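Local atomic coordinates of cell division GTPase FtsZ, diverged (Clostridium botulinum C, PDB entry 3V3T), a protein that belongs to the tubulin/FtsZ family of cytoskeletal GTPases and is related to the tubulin-like protein TubZ. Residues I19-L24 with D43-A48. The protein carries 1 engineered substitution. Residues are numbered along the deposited sequence; the frame is centred on the assembly and turned at random.
Sequences IVDTLL and DSLKHA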
ATOM      1  N   ILE A  19      -3.349  -9.319  -4.262  1.00 31.59           N
ATOM      2  CA  ILE A  19      -3.192  -7.920  -4.607  1.00 29.33           C
ATOM      3  C   ILE A  19      -2.111  -7.725  -5.657  1.00 28.29           C
ATOM      4  O   ILE A  19      -2.312  -7.032  -6.655  1.00 29.06           O
ATOM      5  CB  ILE A  19      -2.876  -7.086  -3.364  1.00 32.99           C
ATOM      6  CG1 ILE A  19      -4.137  -6.967  -2.491  1.00 30.63           C
ATOM      7  CG2 ILE A  19      -2.378  -5.704  -3.771  1.00 33.31           C
ATOM      8  CD1 ILE A  19      -3.883  -6.458  -1.093  1.00 21.42           C
ATOM      9  N   VAL A  20      -0.962  -8.351  -5.442  1.00 24.99           N
ATOM     10  CA  VAL A  20       0.142  -8.215  -6.385  1.00 24.26           C
ATOM     11  C   VAL A  20      -0.123  -8.953  -7.691  1.00 32.24           C
ATOM     12  O   VAL A  20       0.219  -8.460  -8.763  1.00 41.86           O
ATOM     13  CB  VAL A  20       1.481  -8.630  -5.739  1.00 28.64           C
ATOM     14  CG1 VAL A  20       2.630  -8.563  -6.755  1.00 25.72           C
ATOM     15  CG2 VAL A  20       1.760  -7.703  -4.576  1.00 22.93           C
ATOM     16  N   ASP A  21      -0.745 -10.126  -7.596  1.00 28.43           N
ATOM     17  CA  ASP A  21      -1.164 -10.877  -8.770  1.00 36.77           C
ATOM     18  C   ASP A  21      -2.113 -10.033  -9.622  1.00 40.35           C
ATOM     19  O   ASP A  21      -2.019 -10.011 -10.847  1.00 34.31           O
ATOM     20  CB  ASP A  21      -1.871 -12.154  -8.326  1.00 41.35           C
ATOM     21  CG  ASP A  21      -1.926 -13.198  -9.410  1.00 45.77           C
ATOM     22  OD1 ASP A  21      -1.024 -13.199 -10.273  1.00 50.89           O
ATOM     23  OD2 ASP A  21      -2.861 -14.029  -9.387  1.00 53.68           O
ATOM     24  N   THR A  22      -3.037  -9.335  -8.969  1.00 38.19           N
ATOM     25  CA  THR A  22      -3.968  -8.463  -9.688  1.00 37.41           C
ATOM     26  C   THR A  22      -3.231  -7.317 -10.372  1.00 37.23           C
ATOM     27  O   THR A  22      -3.455  -7.040 -11.547  1.00 43.03           O
ATOM     28  CB  THR A  22      -5.056  -7.896  -8.750  1.00 37.40           C
ATOM     29  OG1 THR A  22      -5.911  -8.962  -8.333  1.00 36.51           O
ATOM     30  CG2 THR A  22      -5.893  -6.833  -9.459  1.00 33.44           C
ATOM     31  N   LEU A  23      -2.343  -6.654  -9.638  1.00 32.44           N
ATOM     32  CA  LEU A  23      -1.548  -5.577 -10.226  1.00 34.26           C
ATOM     33  C   LEU A  23      -0.785  -6.034 -11.476  1.00 38.05           C
ATOM     34  O   LEU A  23      -0.810  -5.364 -12.512  1.00 35.72           O
ATOM     35  CB  LEU A  23      -0.591  -4.977  -9.195  1.00 29.14           C
ATOM     36  CG  LEU A  23       0.411  -3.944  -9.716  1.00 35.22           C
ATOM     37  CD1 LEU A  23      -0.287  -2.824 -10.490  1.00 31.89           C
ATOM     38  CD2 LEU A  23       1.250  -3.375  -8.564  1.00 32.75           C
ATOM     39  N   LEU A  24      -0.124  -7.184 -11.387  1.00 29.07           N
ATOM     40  CA  LEU A  24       0.668  -7.675 -12.510  1.00 34.83           C
ATOM     41  C   LEU A  24      -0.202  -7.997 -13.736  1.00 42.07           C
ATOM     42  O   LEU A  24       0.275  -7.955 -14.868  1.00 47.33           O
ATOM     43  CB  LEU A  24       1.518  -8.884 -12.096  1.00 35.64           C
ATOM     44  CG  LEU A  24       2.688  -8.599 -11.141  1.00 38.29           C
ATOM     45  CD1 LEU A  24       3.332  -9.895 -10.652  1.00 31.32           C
ATOM     46  CD2 LEU A  24       3.725  -7.725 -11.837  1.00 40.01           C
ATOM     47  N   ASP A  43       0.723 -21.809  -6.013  1.00 61.98           N
ATOM     48  CA  ASP A  43       0.425 -22.519  -7.253  1.00 70.52           C
ATOM     49  C   ASP A  43      -0.762 -21.922  -7.992  1.00 63.81           C
ATOM     50  O   ASP A  43      -0.882 -22.065  -9.210  1.00 63.33           O
ATOM     51  CB  ASP A  43       0.176 -24.008  -6.988  1.00 79.92           C
ATOM     52  CG  ASP A  43       1.461 -24.780  -6.762  1.00 86.56           C
ATOM     53  OD1 ASP A  43       2.506 -24.354  -7.300  1.00 90.00           O
ATOM     54  OD2 ASP A  43       1.430 -25.810  -6.048  1.00 85.31           O
ATOM     55  N   SER A  44      -1.637 -21.250  -7.257  1.00 57.00           N
ATOM     56  CA  SER A  44      -2.860 -20.728  -7.845  1.00 56.20           C
ATOM     57  C   SER A  44      -2.738 -19.277  -8.314  1.00 52.44           C
ATOM     58  O   SER A  44      -3.691 -18.706  -8.844  1.00 52.48           O
ATOM     59  CB  SER A  44      -4.018 -20.882  -6.869  1.00 70.15           C
ATOM     60  OG  SER A  44      -5.202 -20.361  -7.438  1.00 90.36           O
ATOM     61  N   LEU A  45      -1.563 -18.685  -8.122  1.00 58.12           N
ATOM     62  CA  LEU A  45      -1.264 -17.373  -8.685  1.00 49.66           C
ATOM     63  C   LEU A  45      -1.271 -17.446 -10.216  1.00 55.82           C
ATOM     64  O   LEU A  45      -0.783 -18.419 -10.807  1.00 49.58           O
ATOM     65  CB  LEU A  45       0.099 -16.894  -8.186  1.00 47.16           C
ATOM     66  CG  LEU A  45       0.190 -16.558  -6.688  1.00 49.90           C
ATOM     67  CD1 LEU A  45       1.632 -16.324  -6.259  1.00 49.57           C
ATOM     68  CD2 LEU A  45      -0.671 -15.357  -6.345  1.00 41.37           C
ATOM     69  N   LYS A  46      -1.822 -16.422 -10.862  1.00 55.24           N
ATOM     70  CA  LYS A  46      -1.874 -16.396 -12.325  1.00 52.94           C
ATOM     71  C   LYS A  46      -0.597 -15.845 -12.958  1.00 53.20           C
ATOM     72  O   LYS A  46      -0.163 -16.336 -13.994  1.00 57.33           O
ATOM     73  CB  LYS A  46      -3.065 -15.576 -12.820  1.00 61.85           C
ATOM     74  CG  LYS A  46      -4.421 -16.174 -12.499  1.00 76.67           C
ATOM     75  CD  LYS A  46      -5.530 -15.463 -13.271  1.00 88.56           C
ATOM     76  CE  LYS A  46      -5.527 -13.961 -12.998  1.00 96.23           C
ATOM     77  NZ  LYS A  46      -6.608 -13.238 -13.740  1.00 98.89           N
ATOM     78  N   HIS A  47       0.007 -14.841 -12.324  1.00 39.75           N
ATOM     79  CA  HIS A  47       1.077 -14.068 -12.949  1.00 39.06           C
ATOM     80  C   HIS A  47       2.376 -14.056 -12.140  1.00 40.55           C
ATOM     81  O   HIS A  47       3.127 -13.075 -12.155  1.00 42.70           O
ATOM     82  CB  HIS A  47       0.607 -12.620 -13.157  1.00 38.20           C
ATOM     83  CG  HIS A  47      -0.715 -12.503 -13.848  1.00 53.13           C
ATOM     84  ND1 HIS A  47      -0.960 -13.054 -15.090  1.00 64.54           N
ATOM     85  CD2 HIS A  47      -1.863 -11.889 -13.478  1.00 53.41           C
ATOM     86  CE1 HIS A  47      -2.202 -12.790 -15.449  1.00 61.09           C
ATOM     87  NE2 HIS A  47      -2.772 -12.082 -14.490  1.00 60.05           N
ATOM     88  N   ALA A  48       2.646 -15.128 -11.421  1.00 41.36           N
ATOM     89  CA  ALA A  48       3.823 -15.150 -10.572  1.00 49.27           C
ATOM     90  C   ALA A  48       5.024 -15.751 -11.300  1.00 53.08           C
ATOM     91  O   ALA A  48       5.050 -16.948 -11.589  1.00 64.83           O
ATOM     92  CB  ALA A  48       3.532 -15.919  -9.289  1.00 55.35           C
TER
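With chi1 at -161°, D21 carries its CG anti to its own backbone N, which sends the carboxylate out from the helix surface to the backbone of K46 and H47; H47 has its CG anti to its carbonyl carbon (chi1 -51°), which brings the CD2 edge of its imidazole to the backbone O of D21. The setting is the Rossmann-like GTPase domain of the tubulin/FtsZ family. Helix 14-26, which follows strand 7-11 in the parallel part of the mixed sheet, here meets the loop running from helix 39-43 to strand 51-53, the outermost strand on that side.

The carboxylate bridges two successive amides of the loop. K46 N gives an almost straight bond to D21 OD2, 3.0 Å long, reaching it on the syn side but somewhat out of the carboxylate plane. H47 N bonds to D21 OD1 at 2.8 Å, more bent, and uses the syn lone pair. Because each oxygen has its own amide, the rotation of the carboxylate is fixed, and a buried acid is satisfied by backbone N-H groups. The amides probably help to stabilise its negative charge; the amine of K46 stays well apart, NZ lying 5.8 Å from D21 OD2.

Van der Waals packing flanks the bonds. L45 sets CD2 4.0 Å from D21 CB and also packs on F34 of strand 31-36, the strand next to the one preceding the helix. About one turn on from D21, L24 brings CB against H47 CB, and its CD1 sits 3.5 Å from H47 O, while Y30 touches the same leucine. K46 CB lies over the centre of one face of the H47 ring. That ring is tilted 53° from the D21 carboxylate, and at its edge, near the ring plane, CD2 of H47 comes 3.2 Å from the backbone O of D21.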